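Mll7089 protein (Mesorhizobium loti, PDB 2OZ8) is of unknown function but belongs to the enolase superfamily, probably binds magnesium and may act as a hydro-lyase. Local coordinates at residues A[112-117]-A[123-128]; A[166-171]-A[199-204]; A[233-238]-A[247-252]. One frame throughout, in Å; residues are numbered along the deposited sequence.

Contact 1. Residues A[112-117]-A[123-128]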
ATOM      1  N   ASP A 112      21.140 -37.398   8.740  1.00 35.57           N
ATOM      2  CA  ASP A 112      21.408 -38.549   9.586  1.00 37.15           C
ATOM      3  C   ASP A 112      22.877 -39.036   9.361  1.00 37.90           C
ATOM      4  O   ASP A 112      23.668 -39.210  10.293  1.00 37.89           O
ATOM      5  CB  ASP A 112      20.417 -39.650   9.199  1.00 37.16           C
ATOM      6  CG  ASP A 112      20.527 -40.865  10.085  1.00 39.10           C
ATOM      7  OD1 ASP A 112      20.811 -40.672  11.280  1.00 38.40           O
ATOM      8  OD2 ASP A 112      20.335 -41.993   9.582  1.00 37.91           O
ATOM      9  N   LEU A 113      23.203 -39.264   8.095  1.00 38.39           N
ATOM     10  CA  LEU A 113      24.536 -39.597   7.676  1.00 39.09           C
ATOM     11  C   LEU A 113      25.587 -38.564   8.094  1.00 39.00           C
ATOM     12  O   LEU A 113      26.622 -38.951   8.615  1.00 40.35           O
ATOM     13  CB  LEU A 113      24.547 -39.844   6.164  1.00 39.12           C
ATOM     14  CG  LEU A 113      25.863 -40.226   5.497  1.00 41.34           C
ATOM     15  CD1 LEU A 113      26.565 -41.377   6.235  1.00 41.47           C
ATOM     16  CD2 LEU A 113      25.489 -40.610   4.111  1.00 41.88           C
ATOM     17  N   ALA A 114      25.328 -37.276   7.882  1.00 38.95           N
ATOM     18  CA  ALA A 114      26.258 -36.204   8.279  1.00 38.69           C
ATOM     19  C   ALA A 114      26.536 -36.161   9.756  1.00 38.80           C
ATOM     20  O   ALA A 114      27.667 -35.970  10.181  1.00 40.14           O
ATOM     21  CB  ALA A 114      25.759 -34.847   7.818  1.00 38.22           C
ATOM     22  N   ALA A 115      25.494 -36.287  10.545  1.00 38.95           N
ATOM     23  CA  ALA A 115      25.620 -36.424  11.988  1.00 39.23           C
ATOM     24  C   ALA A 115      26.416 -37.684  12.434  1.00 39.35           C
ATOM     25  O   ALA A 115      27.321 -37.588  13.280  1.00 40.35           O
ATOM     26  CB  ALA A 115      24.214 -36.414  12.622  1.00 38.56           C
ATOM     27  N   LYS A 116      26.072 -38.861  11.914  1.00 38.99           N
ATOM     28  CA  LYS A 116      26.829 -40.049  12.265  1.00 40.44           C
ATOM     29  C   LYS A 116      28.326 -39.829  11.957  1.00 41.24           C
ATOM     30  O   LYS A 116      29.191 -40.058  12.797  1.00 40.56           O
ATOM     31  CB  LYS A 116      26.317 -41.280  11.522  1.00 40.58           C
ATOM     32  CG  LYS A 116      24.978 -41.709  11.946  1.00 41.98           C
ATOM     33  CD  LYS A 116      24.532 -42.971  11.241  1.00 41.41           C
ATOM     34  CE  LYS A 116      23.170 -43.325  11.755  1.00 39.43           C
ATOM     35  NZ  LYS A 116      22.677 -44.372  10.881  1.00 43.49           N
ATOM     36  N   GLU A 117      28.610 -39.343  10.755  1.00 41.48           N
ATOM     37  CA  GLU A 117      29.977 -39.107  10.362  1.00 42.43           C
ATOM     38  C   GLU A 117      30.692 -38.004  11.150  1.00 42.55           C
ATOM     39  O   GLU A 117      31.897 -38.041  11.315  1.00 43.27           O
ATOM     40  CB  GLU A 117      30.044 -38.939   8.844  1.00 42.92           C
ATOM     41  CG  GLU A 117      30.040 -40.314   8.181  1.00 45.08           C
ATOM     42  CD  GLU A 117      29.895 -40.264   6.704  1.00 53.20           C
ATOM     43  OE1 GLU A 117      30.234 -41.287   6.062  1.00 56.49           O
ATOM     44  OE2 GLU A 117      29.438 -39.220   6.173  1.00 54.85           O
ATOM     45  N   HIS A 123      20.375 -33.411  16.599  1.00 35.77           N
ATOM     46  CA  HIS A 123      20.066 -32.159  17.282  1.00 36.28           C
ATOM     47  C   HIS A 123      21.278 -31.341  17.762  1.00 36.90           C
ATOM     48  O   HIS A 123      21.274 -30.096  17.667  1.00 37.20           O
ATOM     49  CB  HIS A 123      19.052 -32.378  18.417  1.00 35.69           C
ATOM     50  CG  HIS A 123      19.592 -33.100  19.606  1.00 37.71           C
ATOM     51  ND1 HIS A 123      19.983 -32.446  20.765  1.00 37.43           N
ATOM     52  CD2 HIS A 123      19.775 -34.425  19.839  1.00 39.12           C
ATOM     53  CE1 HIS A 123      20.377 -33.340  21.658  1.00 35.53           C
ATOM     54  NE2 HIS A 123      20.268 -34.545  21.120  1.00 37.81           N
ATOM     55  N   VAL A 124      22.295 -32.021  18.284  1.00 36.47           N
ATOM     56  CA  VAL A 124      23.528 -31.334  18.708  1.00 36.48           C
ATOM     57  C   VAL A 124      24.205 -30.695  17.474  1.00 36.02           C
ATOM     58  O   VAL A 124      24.567 -29.524  17.493  1.00 35.64           O
ATOM     59  CB  VAL A 124      24.513 -32.290  19.470  1.00 37.12           C
ATOM     60  CG1 VAL A 124      25.813 -31.559  19.821  1.00 36.36           C
ATOM     61  CG2 VAL A 124      23.827 -32.916  20.742  1.00 34.17           C
ATOM     62  N   LEU A 125      24.326 -31.466  16.401  1.00 35.28           N
ATOM     63  CA  LEU A 125      24.795 -30.926  15.120  1.00 35.19           C
ATOM     64  C   LEU A 125      23.906 -29.732  14.675  1.00 35.84           C
ATOM     65  O   LEU A 125      24.416 -28.757  14.085  1.00 35.84           O
ATOM     66  CB  LEU A 125      24.811 -32.015  14.037  1.00 33.88           C
ATOM     67  CG  LEU A 125      25.266 -31.607  12.634  1.00 34.44           C
ATOM     68  CD1 LEU A 125      26.801 -31.196  12.536  1.00 30.77           C
ATOM     69  CD2 LEU A 125      24.926 -32.753  11.634  1.00 32.59           C
ATOM     70  N   LEU A 126      22.601 -29.810  14.972  1.00 35.12           N
ATOM     71  CA  LEU A 126      21.669 -28.712  14.588  1.00 35.17           C
ATOM     72  C   LEU A 126      21.801 -27.479  15.482  1.00 35.71           C
ATOM     73  O   LEU A 126      21.130 -26.482  15.237  1.00 35.58           O
ATOM     74  CB  LEU A 126      20.205 -29.174  14.441  1.00 33.50           C
ATOM     75  CG  LEU A 126      19.979 -30.199  13.306  1.00 30.95           C
ATOM     76  CD1 LEU A 126      18.553 -30.683  13.272  1.00 26.69           C
ATOM     77  CD2 LEU A 126      20.495 -29.681  11.924  1.00 26.87           C
ATOM     78  N   GLY A 127      22.717 -27.553  16.459  1.00 36.50           N
ATOM     79  CA  GLY A 127      22.995 -26.473  17.398  1.00 37.94           C
ATOM     80  C   GLY A 127      22.126 -26.479  18.657  1.00 39.73           C
ATOM     81  O   GLY A 127      22.083 -25.492  19.362  1.00 40.38           O
ATOM     82  N   SER A 128      21.459 -27.582  18.983  1.00 40.29           N
ATOM     83  CA  SER A 128      20.550 -27.555  20.117  1.00 42.01           C
ATOM     84  C   SER A 128      21.280 -27.232  21.393  1.00 42.95           C
ATOM     85  O   SER A 128      22.496 -27.426  21.489  1.00 43.09           O
ATOM     86  CB  SER A 128      19.785 -28.879  20.288  1.00 42.09           C
ATOM     87  OG  SER A 128      20.630 -29.897  20.836  1.00 44.71           O
TER
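L125 reaches out from the short helix 122-125 and lays its CD2 methyl on the backbone of helix 103-118 at A114 and A115. One branch does all the touching. L125 CD2 lies 3.7 Å from A115 N and 3.9 Å from A115 CB. A114 C is 4.2 Å from L125 CD2, so the methyl sits over the link between two residues, with A114 CB more distant, 4.4 Å from L125 CD2. The first torsion explains the reach: CG stands anti to the backbone N of L125 (chi1 179°), which carries the branched end out from its own helix. Alanine suits both partner positions, since a bare CB lets the leucine methyl come down onto the helix and the backbones approach to 6.4 Å between the CA atoms of A115 and L125.

The chain leaves the short helix in a Schellman motif. G127 N bonds back to V124 O at 2.9 Å and S128 N to H123 O at 2.8 Å, while G127 takes a positive phi of 88°, which glycine tolerates easily. H123 ND1 and S128 OG, 2.6 Å apart, add a side-chain hydrogen bond across this turn.

Helix 103-118 probably belongs to the N-terminal capping domain usual in the enolase superfamily; the short helix precedes barrel strand 132-138. W111 and, at the interface, I81 of the second subunit also pack on L125.

With only carbon presented by L125, what joins the segments is a small apolar contact, part of a larger packing round the leucine, while polar bonds help hold the turn after the short helix.

Contact 2. Residues A[166-171]-A[199-204]. With SO4 (sulfate ion), chain D.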
ATOM      1  N   ILE A 166      -7.744 -32.315  17.773  1.00 35.73           N
ATOM      2  CA  ILE A 166      -8.784 -33.020  17.091  1.00 35.21           C
ATOM      3  C   ILE A 166      -9.081 -32.377  15.761  1.00 35.18           C
ATOM      4  O   ILE A 166      -8.761 -31.185  15.544  1.00 35.56           O
ATOM      5  CB  ILE A 166     -10.070 -33.109  17.943  1.00 35.86           C
ATOM      6  CG1 ILE A 166     -10.653 -31.717  18.185  1.00 33.78           C
ATOM      7  CG2 ILE A 166      -9.747 -33.888  19.272  1.00 34.96           C
ATOM      8  CD1 ILE A 166     -11.983 -31.711  18.911  1.00 35.57           C
ATOM      9  N   LYS A 167      -9.679 -33.180  14.880  1.00 34.13           N
ATOM     10  CA  LYS A 167     -10.061 -32.762  13.535  1.00 34.49           C
ATOM     11  C   LYS A 167     -11.464 -32.301  13.526  1.00 33.97           C
ATOM     12  O   LYS A 167     -12.313 -32.977  14.062  1.00 33.99           O
ATOM     13  CB  LYS A 167      -9.935 -33.915  12.539  1.00 33.70           C
ATOM     14  CG  LYS A 167      -8.528 -34.467  12.458  1.00 35.76           C
ATOM     15  CD  LYS A 167      -7.530 -33.510  11.884  1.00 32.58           C
ATOM     16  CE  LYS A 167      -6.178 -34.162  11.641  1.00 35.37           C
ATOM     17  NZ  LYS A 167      -5.092 -33.133  11.338  1.00 32.80           N
ATOM     18  N   VAL A 168     -11.712 -31.163  12.892  1.00 34.12           N
ATOM     19  CA  VAL A 168     -13.068 -30.643  12.787  1.00 34.35           C
ATOM     20  C   VAL A 168     -13.335 -30.324  11.346  1.00 34.97           C
ATOM     21  O   VAL A 168     -12.551 -30.700  10.492  1.00 35.28           O
ATOM     22  CB  VAL A 168     -13.315 -29.397  13.708  1.00 34.55           C
ATOM     23  CG1 VAL A 168     -13.160 -29.800  15.202  1.00 33.96           C
ATOM     24  CG2 VAL A 168     -12.393 -28.260  13.339  1.00 32.32           C
ATOM     25  N   GLY A 169     -14.434 -29.617  11.065  1.00 36.11           N
ATOM     26  CA  GLY A 169     -14.774 -29.285   9.695  1.00 36.29           C
ATOM     27  C   GLY A 169     -15.937 -30.069   9.150  1.00 38.04           C
ATOM     28  O   GLY A 169     -16.171 -30.012   7.948  1.00 37.48           O
ATOM     29  N   HIS A 170     -16.661 -30.800  10.015  1.00 39.38           N
ATOM     30  CA  HIS A 170     -17.957 -31.394   9.639  1.00 42.29           C
ATOM     31  C   HIS A 170     -18.900 -30.398   9.007  1.00 43.97           C
ATOM     32  O   HIS A 170     -19.003 -29.251   9.481  1.00 44.14           O
ATOM     33  CB  HIS A 170     -18.666 -32.055  10.847  1.00 42.81           C
ATOM     34  CG  HIS A 170     -18.106 -33.388  11.181  1.00 45.92           C
ATOM     35  ND1 HIS A 170     -18.492 -34.535  10.519  1.00 47.20           N
ATOM     36  CD2 HIS A 170     -17.080 -33.742  11.992  1.00 50.11           C
ATOM     37  CE1 HIS A 170     -17.741 -35.542  10.930  1.00 49.85           C
ATOM     38  NE2 HIS A 170     -16.883 -35.092  11.831  1.00 50.80           N
ATOM     39  N   ARG A 171     -19.568 -30.836   7.937  1.00 46.10           N
ATOM     40  CA  ARG A 171     -20.671 -30.097   7.327  1.00 49.99           C
ATOM     41  C   ARG A 171     -21.704 -29.626   8.369  1.00 49.04           C
ATOM     42  O   ARG A 171     -22.248 -28.528   8.265  1.00 49.06           O
ATOM     43  CB  ARG A 171     -21.363 -30.943   6.258  1.00 50.13           C
ATOM     44  CG  ARG A 171     -20.931 -30.637   4.813  1.00 55.68           C
ATOM     45  CD  ARG A 171     -21.506 -31.648   3.771  1.00 56.88           C
ATOM     46  NE  ARG A 171     -22.906 -31.364   3.351  1.00 71.95           N
ATOM     47  CZ  ARG A 171     -24.015 -31.882   3.914  1.00 74.41           C
ATOM     48  NH1 ARG A 171     -23.947 -32.728   4.949  1.00 74.81           N
ATOM     49  NH2 ARG A 171     -25.212 -31.541   3.439  1.00 76.71           N
ATOM     50  N   GLU A 199      -8.870 -26.726   6.151  1.00 37.92           N
ATOM     51  CA  GLU A 199      -9.354 -25.856   5.080  1.00 37.39           C
ATOM     52  C   GLU A 199     -10.852 -25.991   4.809  1.00 36.94           C
ATOM     53  O   GLU A 199     -11.350 -25.506   3.794  1.00 37.44           O
ATOM     54  CB  GLU A 199      -8.550 -26.027   3.760  1.00 36.71           C
ATOM     55  CG  GLU A 199      -7.024 -25.907   3.814  1.00 36.40           C
ATOM     56  CD  GLU A 199      -6.325 -25.830   2.379  1.00 39.12           C
ATOM     57  OE1 GLU A 199      -6.503 -26.675   1.505  1.00 44.95           O
ATOM     58  OE2 GLU A 199      -5.545 -24.919   2.088  1.00 44.22           O
ATOM     59  N   ALA A 200     -11.574 -26.676   5.691  1.00 36.31           N
ATOM     60  CA  ALA A 200     -13.006 -26.865   5.510  1.00 34.74           C
ATOM     61  C   ALA A 200     -13.782 -25.562   5.534  1.00 34.54           C
ATOM     62  O   ALA A 200     -14.901 -25.492   5.026  1.00 35.33           O
ATOM     63  CB  ALA A 200     -13.577 -27.843   6.572  1.00 33.94           C
ATOM     64  N   TRP A 201     -13.223 -24.523   6.127  1.00 34.17           N
ATOM     65  CA  TRP A 201     -14.013 -23.288   6.346  1.00 34.06           C
ATOM     66  C   TRP A 201     -13.614 -22.168   5.386  1.00 33.64           C
ATOM     67  O   TRP A 201     -12.531 -22.185   4.847  1.00 34.00           O
ATOM     68  CB  TRP A 201     -13.892 -22.843   7.788  1.00 33.25           C
ATOM     69  CG  TRP A 201     -14.375 -23.851   8.779  1.00 32.87           C
ATOM     70  CD1 TRP A 201     -15.294 -24.826   8.569  1.00 33.25           C
ATOM     71  CD2 TRP A 201     -14.020 -23.924  10.168  1.00 31.75           C
ATOM     72  NE1 TRP A 201     -15.536 -25.524   9.739  1.00 34.15           N
ATOM     73  CE2 TRP A 201     -14.753 -25.007  10.734  1.00 31.65           C
ATOM     74  CE3 TRP A 201     -13.172 -23.178  10.988  1.00 30.21           C
ATOM     75  CZ2 TRP A 201     -14.672 -25.363  12.096  1.00 31.65           C
ATOM     76  CZ3 TRP A 201     -13.083 -23.537  12.365  1.00 35.21           C
ATOM     77  CH2 TRP A 201     -13.841 -24.627  12.899  1.00 32.02           C
ATOM     78  N   THR A 202     -14.536 -21.260   5.102  1.00 33.10           N
ATOM     79  CA  THR A 202     -14.199 -19.965   4.526  1.00 32.18           C
ATOM     80  C   THR A 202     -13.907 -18.947   5.682  1.00 31.82           C
ATOM     81  O   THR A 202     -14.256 -19.172   6.871  1.00 31.06           O
ATOM     82  CB  THR A 202     -15.377 -19.478   3.626  1.00 33.51           C
ATOM     83  OG1 THR A 202     -16.603 -19.582   4.346  1.00 34.35           O
ATOM     84  CG2 THR A 202     -15.502 -20.312   2.319  1.00 29.76           C
ATOM     85  N   SER A 203     -13.280 -17.827   5.370  1.00 31.74           N
ATOM     86  CA  SER A 203     -12.782 -16.945   6.456  1.00 31.93           C
ATOM     87  C   SER A 203     -13.796 -16.479   7.487  1.00 32.08           C
ATOM     88  O   SER A 203     -13.527 -16.640   8.698  1.00 32.53           O
ATOM     89  CB  SER A 203     -11.971 -15.752   5.945  1.00 32.71           C
ATOM     90  OG  SER A 203     -12.782 -14.933   5.136  1.00 32.97           O
ATOM     91  N   LYS A 204     -14.951 -15.945   7.067  1.00 30.88           N
ATOM     92  CA  LYS A 204     -15.900 -15.457   8.086  1.00 30.64           C
ATOM     93  C   LYS A 204     -16.601 -16.568   8.813  1.00 30.87           C
ATOM     94  O   LYS A 204     -16.882 -16.454  10.009  1.00 32.77           O
ATOM     95  CB  LYS A 204     -16.865 -14.355   7.548  1.00 31.76           C
ATOM     96  CG  LYS A 204     -17.780 -13.688   8.577  1.00 30.24           C
ATOM     97  CD  LYS A 204     -17.046 -13.115   9.776  1.00 28.51           C
ATOM     98  CE  LYS A 204     -16.199 -11.857   9.407  1.00 30.93           C
ATOM     99  NZ  LYS A 204     -16.978 -10.633   9.073  1.00 29.61           N
TER
HETATM  100  S   SO4 D 389     -18.916 -34.394   6.785  1.00 57.59           S
HETATM  101  O1  SO4 D 389     -17.585 -34.568   6.164  1.00 59.47           O
HETATM  102  O2  SO4 D 389     -19.082 -32.938   6.855  1.00 61.92           O
HETATM  103  O3  SO4 D 389     -20.041 -34.946   6.007  1.00 58.65           O
HETATM  104  O4  SO4 D 389     -18.951 -35.071   8.097  1.00 60.66           O
HETATM  105  O   HOH W   1     -17.666 -27.297  10.889  1.00 33.78           O
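W201 and A200 meet V168 and G169 where two loops run side by side beyond the C-terminal ends of strands 163-167 and 192-196. Such strand ends carry the active site in barrels of the enolase superfamily. From CB, which does not itself aim at the other segment, the W201 side chain turns with CG anti to its carbonyl carbon (chi1 -60°), and this brings the far part of the indole across to residues 166-171. On the pyrrole side, W201 NE1 lies 3.8 Å from G169 CA and gives its N-H to a water at 3.0 Å, which in turn donates to H170 O. On the benzene side, W201 CZ2 and CH2 share one methyl, V168 CG2, with W201 CZ2 at 3.9 Å from it; the valine crosses the ring obliquely. Tryptophan suits this place because it combines a wide apolar surface with one N-H that can be satisfied by water.

G169 passes so close to A200, with G169 CA 3.6 Å from A200 CB, that a side chain there would collide. At its backbone angles (phi 107°) a CB would also press on the carbonyl O of V168, so glycine fits on two counts.

Beside the contact, a sulfate, probably from the crystallisation liquor, lies at the edge of the H170 ring, with a weak bond from ND1 to O4 bent to 124°. With an alanine here, the sulfate would probably lose this ring nitrogen and F142 the imidazole it stacks on.

The contact thus joins the loops by apolar packing and one bridging water, a join that depends on shape more than on charge.

Contact 3. Residues A[233-238]-A[247-252]. With SO4 (sulfate ion), chain C.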
ATOM      1  N   ASP A 233      -5.737 -12.852   2.600  1.00 35.03           N
ATOM      2  CA  ASP A 233      -6.593 -11.818   3.152  1.00 35.03           C
ATOM      3  C   ASP A 233      -7.440 -12.404   4.297  1.00 34.23           C
ATOM      4  O   ASP A 233      -7.521 -11.827   5.363  1.00 33.88           O
ATOM      5  CB  ASP A 233      -7.461 -11.151   2.090  1.00 34.92           C
ATOM      6  CG  ASP A 233      -8.469 -10.188   2.702  1.00 39.10           C
ATOM      7  OD1 ASP A 233      -8.096  -9.076   3.092  1.00 41.78           O
ATOM      8  OD2 ASP A 233      -9.641 -10.563   2.849  1.00 42.19           O
ATOM      9  N   GLY A 234      -8.059 -13.556   4.074  1.00 33.10           N
ATOM     10  CA  GLY A 234      -8.788 -14.189   5.131  1.00 33.01           C
ATOM     11  C   GLY A 234      -7.951 -14.594   6.332  1.00 33.25           C
ATOM     12  O   GLY A 234      -8.447 -14.567   7.451  1.00 33.99           O
ATOM     13  N   LEU A 235      -6.697 -14.999   6.124  1.00 33.30           N
ATOM     14  CA  LEU A 235      -5.907 -15.474   7.257  1.00 33.32           C
ATOM     15  C   LEU A 235      -5.573 -14.271   8.129  1.00 34.26           C
ATOM     16  O   LEU A 235      -5.672 -14.365   9.374  1.00 33.50           O
ATOM     17  CB  LEU A 235      -4.666 -16.302   6.854  1.00 32.49           C
ATOM     18  CG  LEU A 235      -4.949 -17.751   6.427  1.00 31.24           C
ATOM     19  CD1 LEU A 235      -3.779 -18.323   5.594  1.00 35.09           C
ATOM     20  CD2 LEU A 235      -5.272 -18.690   7.528  1.00 29.54           C
ATOM     21  N   ARG A 236      -5.284 -13.137   7.469  1.00 34.74           N
ATOM     22  CA  ARG A 236      -4.980 -11.864   8.163  1.00 36.20           C
ATOM     23  C   ARG A 236      -6.179 -11.401   8.972  1.00 36.39           C
ATOM     24  O   ARG A 236      -6.049 -11.041  10.142  1.00 36.50           O
ATOM     25  CB  ARG A 236      -4.640 -10.752   7.190  1.00 35.64           C
ATOM     26  CG  ARG A 236      -3.195 -10.620   6.788  1.00 37.27           C
ATOM     27  CD  ARG A 236      -3.057  -9.519   5.717  1.00 37.92           C
ATOM     28  NE  ARG A 236      -2.152 -10.030   4.734  1.00 42.87           N
ATOM     29  CZ  ARG A 236      -2.366 -10.136   3.436  1.00 44.53           C
ATOM     30  NH1 ARG A 236      -3.465  -9.677   2.861  1.00 39.93           N
ATOM     31  NH2 ARG A 236      -1.408 -10.689   2.708  1.00 45.90           N
ATOM     32  N   THR A 237      -7.345 -11.434   8.343  1.00 36.45           N
ATOM     33  CA  THR A 237      -8.592 -11.111   9.036  1.00 36.62           C
ATOM     34  C   THR A 237      -8.769 -11.937  10.301  1.00 36.70           C
ATOM     35  O   THR A 237      -9.121 -11.386  11.348  1.00 36.97           O
ATOM     36  CB  THR A 237      -9.820 -11.235   8.107  1.00 36.25           C
ATOM     37  OG1 THR A 237      -9.590 -10.418   6.957  1.00 34.84           O
ATOM     38  CG2 THR A 237     -11.076 -10.747   8.820  1.00 34.79           C
ATOM     39  N   LEU A 238      -8.498 -13.239  10.215  1.00 36.53           N
ATOM     40  CA  LEU A 238      -8.510 -14.120  11.418  1.00 36.54           C
ATOM     41  C   LEU A 238      -7.460 -13.700  12.428  1.00 36.97           C
ATOM     42  O   LEU A 238      -7.701 -13.728  13.637  1.00 36.51           O
ATOM     43  CB  LEU A 238      -8.274 -15.607  11.048  1.00 35.74           C
ATOM     44  CG  LEU A 238      -9.410 -16.213  10.213  1.00 35.65           C
ATOM     45  CD1 LEU A 238      -9.071 -17.615   9.717  1.00 29.43           C
ATOM     46  CD2 LEU A 238     -10.689 -16.204  11.046  1.00 33.49           C
ATOM     47  N   ILE A 247      -3.726 -18.557  15.142  1.00 33.72           N
ATOM     48  CA  ILE A 247      -4.007 -19.097  13.836  1.00 33.44           C
ATOM     49  C   ILE A 247      -2.748 -19.765  13.303  1.00 34.62           C
ATOM     50  O   ILE A 247      -1.761 -19.099  12.963  1.00 35.48           O
ATOM     51  CB  ILE A 247      -4.460 -17.986  12.865  1.00 34.20           C
ATOM     52  CG1 ILE A 247      -5.619 -17.138  13.459  1.00 34.60           C
ATOM     53  CG2 ILE A 247      -4.815 -18.563  11.496  1.00 33.34           C
ATOM     54  CD1 ILE A 247      -6.964 -17.899  13.645  1.00 36.36           C
ATOM     55  N   ASN A 248      -2.776 -21.088  13.204  1.00 35.05           N
ATOM     56  CA  ASN A 248      -1.589 -21.853  12.907  1.00 35.44           C
ATOM     57  C   ASN A 248      -1.735 -22.186  11.441  1.00 37.23           C
ATOM     58  O   ASN A 248      -2.756 -22.666  11.033  1.00 37.83           O
ATOM     59  CB  ASN A 248      -1.557 -23.075  13.851  1.00 34.87           C
ATOM     60  CG  ASN A 248      -0.315 -23.948  13.694  1.00 35.27           C
ATOM     61  OD1 ASN A 248       0.167 -24.150  12.603  1.00 35.32           O
ATOM     62  ND2 ASN A 248       0.186 -24.495  14.808  1.00 37.53           N
ATOM     63  N   SER A 249      -0.732 -21.900  10.630  1.00 39.46           N
ATOM     64  CA  SER A 249      -0.887 -21.993   9.175  1.00 42.50           C
ATOM     65  C   SER A 249       0.355 -22.497   8.492  1.00 43.76           C
ATOM     66  O   SER A 249       1.444 -22.326   8.984  1.00 44.60           O
ATOM     67  CB  SER A 249      -1.212 -20.627   8.567  1.00 42.42           C
ATOM     68  OG  SER A 249      -2.052 -20.813   7.439  1.00 47.34           O
ATOM     69  N   GLY A 250       0.171 -23.132   7.352  1.00 46.81           N
ATOM     70  CA  GLY A 250       1.264 -23.441   6.425  1.00 50.73           C
ATOM     71  C   GLY A 250       1.228 -24.826   5.802  1.00 53.46           C
ATOM     72  O   GLY A 250       2.165 -25.189   5.076  1.00 53.99           O
ATOM     73  N   GLU A 251       0.182 -25.609   6.107  1.00 55.94           N
ATOM     74  CA  GLU A 251       0.027 -26.967   5.541  1.00 57.56           C
ATOM     75  C   GLU A 251      -0.070 -26.864   4.023  1.00 57.95           C
ATOM     76  O   GLU A 251      -0.669 -25.920   3.495  1.00 58.47           O
ATOM     77  CB  GLU A 251      -1.218 -27.709   6.106  1.00 57.48           C
ATOM     78  CG  GLU A 251      -1.321 -29.240   5.816  1.00 57.85           C
ATOM     79  CD  GLU A 251      -0.528 -30.137   6.813  1.00 61.92           C
ATOM     80  OE1 GLU A 251       0.626 -29.772   7.098  1.00 63.54           O
ATOM     81  OE2 GLU A 251      -1.045 -31.198   7.305  1.00 60.58           O
ATOM     82  N   TYR A 252       0.539 -27.827   3.344  1.00 58.37           N
ATOM     83  CA  TYR A 252       0.422 -27.981   1.892  1.00 59.29           C
ATOM     84  C   TYR A 252       1.294 -26.975   1.147  1.00 58.47           C
ATOM     85  O   TYR A 252       1.222 -26.869  -0.084  1.00 58.70           O
ATOM     86  CB  TYR A 252      -1.054 -27.930   1.421  1.00 60.56           C
ATOM     87  CG  TYR A 252      -1.949 -28.887   2.187  1.00 63.54           C
ATOM     88  CD1 TYR A 252      -3.024 -28.422   2.964  1.00 63.60           C
ATOM     89  CD2 TYR A 252      -1.690 -30.272   2.166  1.00 65.59           C
ATOM     90  CE1 TYR A 252      -3.831 -29.314   3.688  1.00 65.87           C
ATOM     91  CE2 TYR A 252      -2.486 -31.163   2.874  1.00 66.19           C
ATOM     92  CZ  TYR A 252      -3.547 -30.685   3.635  1.00 65.84           C
ATOM     93  OH  TYR A 252      -4.300 -31.603   4.337  1.00 66.24           O
TER
HETATM   94  S   SO4 C 388      -1.482 -10.975  -0.433  1.00 57.56           S
HETATM   95  O1  SO4 C 388      -1.287 -12.316  -0.969  1.00 59.85           O
HETATM   96  O2  SO4 C 388      -1.177 -10.016  -1.508  1.00 58.44           O
HETATM   97  O3  SO4 C 388      -2.867 -10.834   0.028  1.00 58.71           O
HETATM   98  O4  SO4 C 388      -0.505 -10.798   0.651  1.00 57.15           O
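The beta-alpha-beta unit made of strand 222-224, helix 232-241 and strand 246-249 brings L235 and L238 of the helix down onto I247 and S249 of its second strand. The short axes of helix 233-238 and strand 247-249 run roughly antiparallel, with 150° between their directions, and approach to 9.7 Å, a gap filled by branched side chains. L238 CB lies 3.7 Å from I247 CD1. One turn earlier, both methyls of L235 lie near S249 OG, L235 CD1 the closer at 3.5 Å, while L235 CD2 also meets I247 CG2 at 4.0 Å. The isoleucine serves both leucines because its two branches diverge: CG2 stands anti to its backbone N, whereas CG1 lies beside that nitrogen (chi1 -52°) and carries CD1 to L238. Small S249 suits the place opposite L235, where a methyl comes close.

On the helix's outer side, R236 points away from the strand and donates from NH1 to O3 of a sulfate at 3.1 Å, the ion lying at the edge of the guanidinium; H232 ND1 also bonds it. T237 OG1 donates to D233 O one turn back, 3.0 Å away and from above the carbonyl plane.

Strand 246-249 lies between parallel strands 222-224 and 269-272. I247 also packs on V223, and N248 ND2 bonds S294. Because I247 and S249 face the helix while N248 points away from it, helix 232-241 covers one side of this part of the barrel sheet.

In the fold
From the N terminus, contact 1 comes first, closing the five-residue connection between helix 103-118 and the short helix 122-125. It ties a helix outside the barrel to the lead-in to the first barrel strand, 132-138. Contacts 2 and 3 lie within the barrel. Contact 2 closes a longer loop, spanning helix 173-184 and strand 192-196; contact 3 then folds helix 232-241 back onto strand 246-249 across a short connection. The three follow in series, neither nesting nor crossing. Contacts 2 and 3 reach the same sheet and meet directly, S203 CB lying 3.6 Å from G234 CA, and both touch the third subunit. Contact 1 stands apart, its nearest atoms about 24 Å from contact 2 and about 19 Å from contact 3.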